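Local coordinates for Alr1585 protein (Nostoc sp., PDB 5C2I) that probably works as a haem-dependent dye-decolorizing peroxidase, using hydrogen peroxide to oxidise its substrates, at residues T139-F144 against H181-F186; R257-N262 against I448-G453; H360-R365 against L384-F389. The protein carries 1 engineered substitution. All coordinates share one frame; numbering follows the deposited sequence.

In the fold
All three contacts are mainly buried. From the centre of the chain to the centre of each, contact 3 lies about 1 Å out, contact 2 about 14 Å and contact 1 about 17 Å, within reach of a second subunit. Contacts 2 and 3 belong to one antiparallel sheet, where strands 250-261 and 383-390 are neighbours, and both line the haem; the second packs apolar groups near a vinyl, while the third brings an arginine to a propionate and the iron-bound water. Contact 1 sets a short helix and its lead-in loop against strand 177-189 of a separate sheet and has no hydrogen bond between its segments. Lys258 of contact 2 joins it by salt bridges to Glu141 and Glu183.

Contact 1: T139-F144 against H181-F186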
# COMPACT_ATOMS: atom_id res chain seq x y z
N THR A 139 1.98 -35.70 22.83
CA THR A 139 1.28 -34.99 21.75
C THR A 139 1.93 -33.67 21.39
O THR A 139 1.53 -33.05 20.41
CB THR A 139 -0.19 -34.70 22.09
OG1 THR A 139 -0.25 -33.69 23.12
CG2 THR A 139 -0.92 -35.96 22.53
N TRP A 140 2.89 -33.22 22.18
CA TRP A 140 3.55 -31.96 21.92
C TRP A 140 4.38 -32.01 20.65
O TRP A 140 4.81 -33.08 20.24
CB TRP A 140 4.50 -31.59 23.05
CG TRP A 140 3.86 -31.16 24.34
CD1 TRP A 140 2.57 -31.27 24.72
CD2 TRP A 140 4.56 -30.57 25.45
NE1 TRP A 140 2.41 -30.73 26.01
CE2 TRP A 140 3.64 -30.36 26.48
CE3 TRP A 140 5.90 -30.25 25.68
CZ2 TRP A 140 3.99 -29.74 27.69
CZ3 TRP A 140 6.26 -29.65 26.91
CH2 TRP A 140 5.30 -29.41 27.88
N GLU A 141 4.57 -30.86 20.02
CA GLU A 141 5.53 -30.76 18.94
C GLU A 141 6.91 -31.20 19.43
O GLU A 141 7.29 -30.97 20.59
CB GLU A 141 5.55 -29.35 18.36
CG GLU A 141 4.31 -29.14 17.49
CD GLU A 141 4.20 -27.77 16.87
OE1 GLU A 141 5.14 -26.98 16.96
OE2 GLU A 141 3.12 -27.49 16.29
N LEU A 142 7.63 -31.89 18.54
CA LEU A 142 8.93 -32.52 18.88
C LEU A 142 9.90 -31.58 19.59
O LEU A 142 10.50 -31.97 20.59
CB LEU A 142 9.60 -33.08 17.62
CG LEU A 142 8.95 -34.32 16.99
CD1 LEU A 142 9.52 -34.55 15.59
CD2 LEU A 142 9.19 -35.55 17.88
N GLY A 143 10.03 -30.35 19.11
CA GLY A 143 10.94 -29.38 19.72
C GLY A 143 10.73 -29.21 21.24
O GLY A 143 11.70 -29.13 22.02
N PHE A 144 9.48 -29.23 21.67
CA PHE A 144 9.16 -29.01 23.06
C PHE A 144 9.30 -30.26 23.91
O PHE A 144 9.25 -30.16 25.12
CB PHE A 144 7.75 -28.43 23.20
CG PHE A 144 7.62 -27.03 22.62
CD1 PHE A 144 8.17 -25.94 23.27
CD2 PHE A 144 6.99 -26.82 21.41
CE1 PHE A 144 8.06 -24.68 22.75
CE2 PHE A 144 6.89 -25.56 20.87
CZ PHE A 144 7.43 -24.48 21.54
N HIS A 181 14.44 -25.91 19.19
CA HIS A 181 13.22 -25.39 18.60
C HIS A 181 13.37 -23.92 18.27
O HIS A 181 14.08 -23.20 19.00
CB HIS A 181 12.04 -25.61 19.55
CG HIS A 181 10.74 -25.30 18.94
ND1 HIS A 181 10.27 -25.99 17.84
CD2 HIS A 181 9.85 -24.31 19.17
CE1 HIS A 181 9.10 -25.48 17.47
NE2 HIS A 181 8.83 -24.46 18.26
N ARG A 182 12.72 -23.49 17.18
CA ARG A 182 12.67 -22.08 16.81
C ARG A 182 11.24 -21.68 16.45
O ARG A 182 10.53 -22.42 15.76
CB ARG A 182 13.61 -21.78 15.64
CG ARG A 182 13.54 -20.36 15.11
CD ARG A 182 14.59 -20.05 14.04
NE ARG A 182 14.34 -18.77 13.37
CZ ARG A 182 15.24 -18.01 12.79
NH1 ARG A 182 16.54 -18.32 12.80
NH2 ARG A 182 14.84 -16.89 12.21
N GLU A 183 10.87 -20.46 16.86
CA GLU A 183 9.71 -19.77 16.32
C GLU A 183 10.12 -18.40 15.76
O GLU A 183 11.09 -17.77 16.24
CB GLU A 183 8.63 -19.61 17.37
CG GLU A 183 8.06 -20.91 17.95
CD GLU A 183 7.17 -21.69 17.00
OE1 GLU A 183 6.71 -21.15 15.96
OE2 GLU A 183 6.93 -22.89 17.30
N ASP A 184 9.35 -17.94 14.78
CA ASP A 184 9.45 -16.60 14.23
C ASP A 184 8.08 -15.95 14.42
O ASP A 184 7.17 -16.16 13.62
CB ASP A 184 9.82 -16.65 12.75
CG ASP A 184 11.29 -16.99 12.54
OD1 ASP A 184 11.66 -18.20 12.57
OD2 ASP A 184 12.08 -16.02 12.39
N GLY A 185 7.95 -15.21 15.51
CA GLY A 185 6.71 -14.56 15.88
C GLY A 185 6.49 -13.28 15.10
O GLY A 185 7.43 -12.61 14.66
N PHE A 186 5.22 -12.96 14.91
CA PHE A 186 4.84 -11.74 14.21
C PHE A 186 3.53 -11.20 14.76
O PHE A 186 2.81 -11.90 15.50
CB PHE A 186 4.74 -11.98 12.70
CG PHE A 186 3.71 -13.00 12.31
CD1 PHE A 186 2.39 -12.61 12.06
CD2 PHE A 186 4.03 -14.31 12.22
CE1 PHE A 186 1.44 -13.56 11.70
CE2 PHE A 186 3.08 -15.27 11.86
CZ PHE A 186 1.79 -14.88 11.61
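Phe144 and His181 make the tight part of this contact: the phenyl CZ comes within 3.4 Å of His181 CD2, and the rim of the phenyl ring lies over one face of the imidazole. The two planes are inclined at 50°. Gly143 closes in beside them, its CA 3.9 Å from His181 CB; a beta carbon on this glycine would clash with ND1. With CG anti to the backbone N (chi1 -171°), the imidazole also reaches along its own strand, and NE2 donates to Glu183 OE2 at 2.6 Å, with the oxygen in the ring plane. Substituting an alanine for His181 would probably open a gap between Gly143 and the Phe144 ring and cost Glu183 one of its bonds. The acidic side is looser. Glu141 OE1 stays 4.5 Å from Glu183 OE2, and Lys258 makes a salt bridge to each and probably offsets their like charges. A glycerol, probably from the crystallisation liquor, hydrogen-bonds Glu183 OE1, and Gln171 of the second subunit bonds both Glu141 OE1 and Gly143 N. Short helix 142-145 lies against strand 177-189 at His181, and this strand pairs with strand 42-50, whose Phe47 meets Phe144 edge-to-face.

Contact 2: R257-N262 against I448-G453. With HEM (protoporphyrin IX containing Fe), chain E.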
# COMPACT_ATOMS: atom_id res chain seq x y z
N ARG A 257 3.65 -20.96 26.11
CA ARG A 257 2.79 -22.04 25.61
C ARG A 257 2.48 -21.80 24.16
O ARG A 257 2.03 -20.69 23.80
CB ARG A 257 1.50 -22.13 26.42
CG ARG A 257 1.73 -22.60 27.87
CD ARG A 257 0.55 -22.35 28.78
NE ARG A 257 -0.65 -23.13 28.50
CZ ARG A 257 -0.84 -24.41 28.83
NH1 ARG A 257 0.12 -25.16 29.38
NH2 ARG A 257 -2.01 -24.96 28.57
N LYS A 258 2.72 -22.82 23.32
CA LYS A 258 2.37 -22.73 21.92
C LYS A 258 0.93 -23.24 21.74
O LYS A 258 0.66 -24.41 22.02
CB LYS A 258 3.33 -23.51 21.06
CG LYS A 258 2.99 -23.44 19.58
CD LYS A 258 4.09 -24.08 18.70
CE LYS A 258 3.82 -23.85 17.21
NZ LYS A 258 4.89 -24.35 16.31
N LEU A 259 0.03 -22.34 21.36
CA LEU A 259 -1.41 -22.66 21.34
C LEU A 259 -1.92 -22.60 19.90
O LEU A 259 -2.12 -21.52 19.35
CB LEU A 259 -2.16 -21.68 22.27
CG LEU A 259 -1.74 -21.64 23.73
CD1 LEU A 259 -2.61 -20.67 24.54
CD2 LEU A 259 -1.78 -23.03 24.34
N GLU A 260 -2.16 -23.77 19.34
CA GLU A 260 -2.65 -23.89 17.98
C GLU A 260 -4.14 -23.58 17.90
O GLU A 260 -4.91 -24.05 18.74
CB GLU A 260 -2.43 -25.30 17.46
CG GLU A 260 -2.82 -25.51 16.01
CD GLU A 260 -2.51 -26.89 15.55
OE1 GLU A 260 -3.23 -27.80 15.99
OE2 GLU A 260 -1.52 -27.07 14.80
N GLN A 261 -4.52 -22.79 16.89
CA GLN A 261 -5.89 -22.34 16.75
C GLN A 261 -6.51 -22.84 15.47
O GLN A 261 -6.03 -22.52 14.40
CB GLN A 261 -5.94 -20.80 16.77
CG GLN A 261 -5.51 -20.17 18.08
CD GLN A 261 -5.43 -18.67 17.98
OE1 GLN A 261 -4.35 -18.09 17.85
NE2 GLN A 261 -6.59 -18.01 18.04
N ASN A 262 -7.59 -23.60 15.60
CA ASN A 262 -8.30 -24.12 14.43
C ASN A 262 -9.34 -23.07 14.00
O ASN A 262 -10.49 -23.08 14.45
CB ASN A 262 -8.91 -25.47 14.70
CG ASN A 262 -9.54 -26.08 13.47
OD1 ASN A 262 -9.84 -25.39 12.50
ND2 ASN A 262 -9.79 -27.37 13.51
N ILE A 448 -8.57 -24.69 20.49
CA ILE A 448 -7.18 -24.37 20.82
C ILE A 448 -6.50 -25.62 21.37
O ILE A 448 -7.09 -26.32 22.22
CB ILE A 448 -7.16 -23.20 21.82
CG1 ILE A 448 -7.69 -21.96 21.11
CG2 ILE A 448 -5.76 -22.99 22.38
CD1 ILE A 448 -8.00 -20.76 22.02
N ASN A 449 -5.34 -25.98 20.82
CA ASN A 449 -4.60 -27.17 21.25
C ASN A 449 -3.24 -26.75 21.78
O ASN A 449 -2.49 -26.03 21.09
CB ASN A 449 -4.35 -28.12 20.09
CG ASN A 449 -5.59 -28.39 19.27
OD1 ASN A 449 -6.63 -28.77 19.81
ND2 ASN A 449 -5.50 -28.18 17.94
N MET A 450 -2.91 -27.20 22.98
CA MET A 450 -1.60 -26.97 23.57
C MET A 450 -0.57 -27.85 22.88
O MET A 450 -0.66 -29.09 22.93
CB MET A 450 -1.69 -27.30 25.06
CG MET A 450 -0.39 -27.49 25.80
SD MET A 450 0.74 -26.10 25.72
CE MET A 450 1.99 -26.74 26.85
N LYS A 451 0.42 -27.23 22.25
CA LYS A 451 1.43 -27.95 21.47
C LYS A 451 2.80 -28.01 22.15
O LYS A 451 3.73 -28.61 21.63
CB LYS A 451 1.61 -27.26 20.10
CG LYS A 451 0.35 -27.20 19.23
CD LYS A 451 -0.37 -28.52 19.10
CE LYS A 451 0.44 -29.50 18.33
NZ LYS A 451 -0.41 -30.68 18.04
N GLY A 452 2.94 -27.38 23.30
CA GLY A 452 4.17 -27.43 24.07
C GLY A 452 4.54 -26.11 24.70
O GLY A 452 3.99 -25.06 24.36
N GLY A 453 5.46 -26.17 25.65
CA GLY A 453 5.88 -24.94 26.35
C GLY A 453 6.75 -25.24 27.55
O GLY A 453 7.12 -26.39 27.77
CHA HEM E . -8.10 -11.41 26.98
CHB HEM E . -7.89 -14.26 23.10
CHC HEM E . -5.44 -17.55 25.67
CHD HEM E . -5.89 -14.78 29.58
C1A HEM E . -8.27 -11.91 25.70
C2A HEM E . -8.99 -11.25 24.66
C3A HEM E . -8.93 -12.06 23.57
C4A HEM E . -8.16 -13.18 23.94
CMA HEM E . -9.51 -11.80 22.21
CAA HEM E . -9.71 -9.90 24.72
CBA HEM E . -8.88 -8.64 24.41
CGA HEM E . -7.76 -8.53 25.40
O1A HEM E . -7.92 -8.01 26.54
O2A HEM E . -6.66 -8.98 25.08
C1B HEM E . -7.16 -15.39 23.48
C2B HEM E . -6.82 -16.46 22.59
C3B HEM E . -6.11 -17.35 23.27
C4B HEM E . -6.07 -16.83 24.64
CMB HEM E . -7.18 -16.52 21.14
CAB HEM E . -5.44 -18.60 22.86
CBB HEM E . -5.04 -18.87 21.60
C1C HEM E . -5.39 -17.11 27.00
C2C HEM E . -4.92 -17.83 28.08
C3C HEM E . -5.07 -17.05 29.19
C4C HEM E . -5.62 -15.83 28.76
CMC HEM E . -4.30 -19.20 28.07
CAC HEM E . -4.79 -17.35 30.59
CBC HEM E . -4.82 -18.51 31.20
C1D HEM E . -6.43 -13.59 29.11
C2D HEM E . -6.64 -12.45 29.99
C3D HEM E . -7.29 -11.53 29.30
C4D HEM E . -7.43 -12.12 27.95
CMD HEM E . -6.23 -12.31 31.45
CAD HEM E . -7.69 -10.17 29.78
CBD HEM E . -9.04 -10.14 30.50
CGD HEM E . -9.32 -8.76 30.98
O1D HEM E . -10.39 -8.26 30.62
O2D HEM E . -8.52 -8.10 31.73
NA HEM E . -7.84 -13.13 25.27
NB HEM E . -6.76 -15.69 24.67
NC HEM E . -5.90 -15.92 27.43
ND HEM E . -6.99 -13.39 27.91
FE HEM E . -6.91 -14.52 26.35
O HOH W 1 -2.87 -30.29 15.89
O HOH W 2 -4.76 -13.78 25.78
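Met450 crosses Arg257 at about a right angle, and its SD sits 3.8 Å above the plane of the guanidinium, over its centre. A bend in the methionine at chi2 (57°) turns the thioether onto that face, with CE 3.5 Å from Arg257 NH1, while Arg257 NH2 makes a salt bridge with Asp134. Next along the same face, Leu259 CB meets Ile448 CG2 at 3.8 Å. Ile448 and Gln261 then run side by side, pointing the same way toward the haem: Ile448 CD1 is 3.5 Å from the vinyl carbon CAB, and the Gln261 amide lies against the same vinyl while its NE2 bonds Glu197. The two strands form an antiparallel pair in the second of the two alpha+beta domains that make up the DyP-type peroxidase fold. Glu260 and Asn449 are a hydrogen-bonded pair, each backbone N donating to the other's O. Their side chains lie on the other face, carboxylate and amide planes 80° apart, and Asn449 ND2 donates to Glu260 OE1 at 3.0 Å through the anti lone pair. A water also donates to this oxygen and has a weak bond from Lys451 NZ, which stops 4.5 Å from OE1, too far for a salt bridge; the other carboxylate oxygen, OE2, accepts from Gly381 N. Lys451 folds its chain back at chi2 and chi3, laying CG 3.8 Å from Glu260 CB. Lys258 runs extended from this face, and its amine, besides its bonds to Glu141 and Glu183, makes a cation-pi contact with Tyr369.

Contact 3: H360-R365 against L384-F389; sequences HRITRR and LLFLCF. With HEM (protoporphyrin IX containing Fe), chain E.
Ile362 CD1 meets Phe386 CZ at the edge of the phenyl ring, 3.8 Å away, and both residues also touch the haem: Phe386 CE1 is 3.5 Å from C2C, and its ring has the methyl CMC over one face. Arg364 approaches the same cofactor. Its chain bends at chi3 (-68°), bringing one face of the guanidinium over C4D of the porphyrin; NH1 donates to propionate oxygen O2A at 2.9 Å, and NH2 donates to that oxygen as well. NH1 also bonds the water that coordinates the iron at 2.3 Å, so one side chain links the propionate to the sixth ligand, consistent with the distal arginine of DyP-type peroxidases. Ser206 O takes a further bond from NH2. Behind this shell, Cys388 SG packs 4.0 Å from Ile362 CD1. The backbone fixes the register: Thr363 and Phe389 exchange two hydrogen bonds, and Arg365 N donates to Leu387 O at 2.8 Å. A water bridges Thr363 OG1 and Phe389 O. Farther from the haem, Arg365 lays CG at the edge of the Phe389 ring, 3.8 Å from CD2, and its guanidinium bonds Asn33 O and Ile34 O. Strand 383-390 lies between strand 363-369 and strand 250-261, the latter pairing with it through Leu259 and Arg257, while Leu385 and Leu387 pack on His45 of strand 42-50.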
# COMPACT_ATOMS: atom_id res chain seq x y z
N HIS A 360 -4.37 -12.26 40.98
CA HIS A 360 -4.24 -13.36 40.04
C HIS A 360 -3.96 -12.93 38.61
O HIS A 360 -3.77 -13.79 37.74
CB HIS A 360 -5.48 -14.27 40.05
CG HIS A 360 -5.84 -14.80 41.39
ND1 HIS A 360 -5.01 -15.63 42.12
CD2 HIS A 360 -6.92 -14.56 42.18
CE1 HIS A 360 -5.59 -15.93 43.27
NE2 HIS A 360 -6.74 -15.27 43.34
N ARG A 361 -3.92 -11.63 38.33
CA ARG A 361 -3.75 -11.14 36.97
C ARG A 361 -2.41 -11.58 36.38
O ARG A 361 -1.43 -11.78 37.11
CB ARG A 361 -3.82 -9.60 36.93
CG ARG A 361 -5.22 -9.00 37.08
CD ARG A 361 -5.21 -7.46 37.07
NE ARG A 361 -4.60 -6.93 38.30
CZ ARG A 361 -4.30 -5.63 38.49
NH1 ARG A 361 -4.55 -4.75 37.55
NH2 ARG A 361 -3.75 -5.25 39.63
N ILE A 362 -2.36 -11.63 35.06
CA ILE A 362 -1.14 -11.92 34.33
C ILE A 362 -0.84 -10.79 33.33
O ILE A 362 -1.73 -10.09 32.89
CB ILE A 362 -1.26 -13.24 33.55
CG1 ILE A 362 -2.45 -13.22 32.59
CG2 ILE A 362 -1.36 -14.42 34.52
CD1 ILE A 362 -2.42 -14.37 31.57
N THR A 363 0.44 -10.63 33.01
CA THR A 363 0.86 -9.60 32.07
C THR A 363 1.26 -10.30 30.78
O THR A 363 2.23 -11.07 30.74
CB THR A 363 2.03 -8.82 32.68
OG1 THR A 363 1.62 -8.18 33.89
CG2 THR A 363 2.60 -7.78 31.71
N ARG A 364 0.48 -10.10 29.73
CA ARG A 364 0.60 -10.91 28.50
C ARG A 364 1.59 -10.24 27.51
O ARG A 364 1.58 -8.99 27.31
CB ARG A 364 -0.78 -11.10 27.89
CG ARG A 364 -1.67 -11.99 28.76
CD ARG A 364 -3.08 -12.14 28.20
NE ARG A 364 -3.73 -10.83 28.31
CZ ARG A 364 -4.54 -10.30 27.41
NH1 ARG A 364 -4.86 -10.95 26.31
NH2 ARG A 364 -5.05 -9.10 27.61
N ARG A 365 2.40 -11.06 26.88
CA ARG A 365 3.37 -10.61 25.87
C ARG A 365 3.37 -11.55 24.68
O ARG A 365 4.44 -11.97 24.21
CB ARG A 365 4.77 -10.50 26.50
CG ARG A 365 4.88 -9.61 27.73
CD ARG A 365 4.83 -8.13 27.37
NE ARG A 365 4.88 -7.26 28.56
CZ ARG A 365 3.96 -6.37 28.90
NH1 ARG A 365 2.83 -6.29 28.24
NH2 ARG A 365 4.13 -5.59 29.97
N LEU A 384 -1.15 -18.93 18.52
CA LEU A 384 -0.65 -17.95 19.41
C LEU A 384 0.54 -18.50 20.16
O LEU A 384 0.46 -19.56 20.79
CB LEU A 384 -1.74 -17.54 20.44
CG LEU A 384 -1.40 -16.33 21.31
CD1 LEU A 384 -1.49 -15.05 20.47
CD2 LEU A 384 -2.34 -16.25 22.52
N LEU A 385 1.64 -17.74 20.11
CA LEU A 385 2.75 -17.99 21.04
C LEU A 385 2.43 -17.22 22.30
O LEU A 385 2.60 -15.98 22.35
CB LEU A 385 4.09 -17.58 20.44
CG LEU A 385 4.39 -18.24 19.08
CD1 LEU A 385 5.67 -17.66 18.49
CD2 LEU A 385 4.47 -19.75 19.21
N PHE A 386 1.85 -17.92 23.26
CA PHE A 386 1.37 -17.32 24.50
C PHE A 386 2.52 -17.14 25.46
O PHE A 386 3.14 -18.13 25.87
CB PHE A 386 0.28 -18.21 25.13
CG PHE A 386 -0.27 -17.69 26.42
CD1 PHE A 386 -1.32 -16.77 26.43
CD2 PHE A 386 0.32 -18.07 27.65
CE1 PHE A 386 -1.84 -16.30 27.63
CE2 PHE A 386 -0.20 -17.59 28.86
CZ PHE A 386 -1.27 -16.69 28.85
N LEU A 387 2.84 -15.90 25.78
CA LEU A 387 3.84 -15.59 26.82
C LEU A 387 3.18 -14.71 27.86
O LEU A 387 2.50 -13.76 27.49
CB LEU A 387 5.02 -14.82 26.24
CG LEU A 387 6.05 -15.59 25.39
CD1 LEU A 387 5.50 -15.88 24.00
CD2 LEU A 387 7.31 -14.75 25.26
N CYS A 388 3.39 -15.02 29.14
CA CYS A 388 2.98 -14.08 30.17
C CYS A 388 3.96 -14.08 31.33
O CYS A 388 4.64 -15.09 31.57
CB CYS A 388 1.55 -14.35 30.63
SG CYS A 388 1.31 -15.78 31.71
N PHE A 389 3.97 -12.96 32.05
CA PHE A 389 4.81 -12.72 33.20
C PHE A 389 4.00 -12.58 34.48
O PHE A 389 2.81 -12.15 34.46
CB PHE A 389 5.68 -11.48 32.98
CG PHE A 389 6.76 -11.66 31.99
CD1 PHE A 389 7.90 -12.43 32.30
CD2 PHE A 389 6.71 -11.04 30.73
CE1 PHE A 389 8.91 -12.60 31.35
CE2 PHE A 389 7.71 -11.20 29.81
CZ PHE A 389 8.82 -11.98 30.11
CHA HEM E . -8.10 -11.41 26.98
CHB HEM E . -7.89 -14.26 23.10
CHC HEM E . -5.44 -17.55 25.67
CHD HEM E . -5.89 -14.78 29.58
C1A HEM E . -8.27 -11.91 25.70
C2A HEM E . -8.99 -11.25 24.66
C3A HEM E . -8.93 -12.06 23.57
C4A HEM E . -8.16 -13.18 23.94
CMA HEM E . -9.51 -11.80 22.21
CAA HEM E . -9.71 -9.90 24.72
CBA HEM E . -8.88 -8.64 24.41
CGA HEM E . -7.76 -8.53 25.40
O1A HEM E . -7.92 -8.01 26.54
O2A HEM E . -6.66 -8.98 25.08
C1B HEM E . -7.16 -15.39 23.48
C2B HEM E . -6.82 -16.46 22.59
C3B HEM E . -6.11 -17.35 23.27
C4B HEM E . -6.07 -16.83 24.64
CMB HEM E . -7.18 -16.52 21.14
CAB HEM E . -5.44 -18.60 22.86
CBB HEM E . -5.04 -18.87 21.60
C1C HEM E . -5.39 -17.11 27.00
C2C HEM E . -4.92 -17.83 28.08
C3C HEM E . -5.07 -17.05 29.19
C4C HEM E . -5.62 -15.83 28.76
CMC HEM E . -4.30 -19.20 28.07
CAC HEM E . -4.79 -17.35 30.59
CBC HEM E . -4.82 -18.51 31.20
C1D HEM E . -6.43 -13.59 29.11
C2D HEM E . -6.64 -12.45 29.99
C3D HEM E . -7.29 -11.53 29.30
C4D HEM E . -7.43 -12.12 27.95
CMD HEM E . -6.23 -12.31 31.45
CAD HEM E . -7.69 -10.17 29.78
CBD HEM E . -9.04 -10.14 30.50
CGD HEM E . -9.32 -8.76 30.98
O1D HEM E . -10.39 -8.26 30.62
O2D HEM E . -8.52 -8.10 31.73
NA HEM E . -7.84 -13.13 25.27
NB HEM E . -6.76 -15.69 24.67
NC HEM E . -5.90 -15.92 27.43
ND HEM E . -6.99 -13.39 27.91
FE HEM E . -6.91 -14.52 26.35
O HOH W 3 1.60 -9.72 36.05
O HOH W 2 -4.76 -13.78 25.78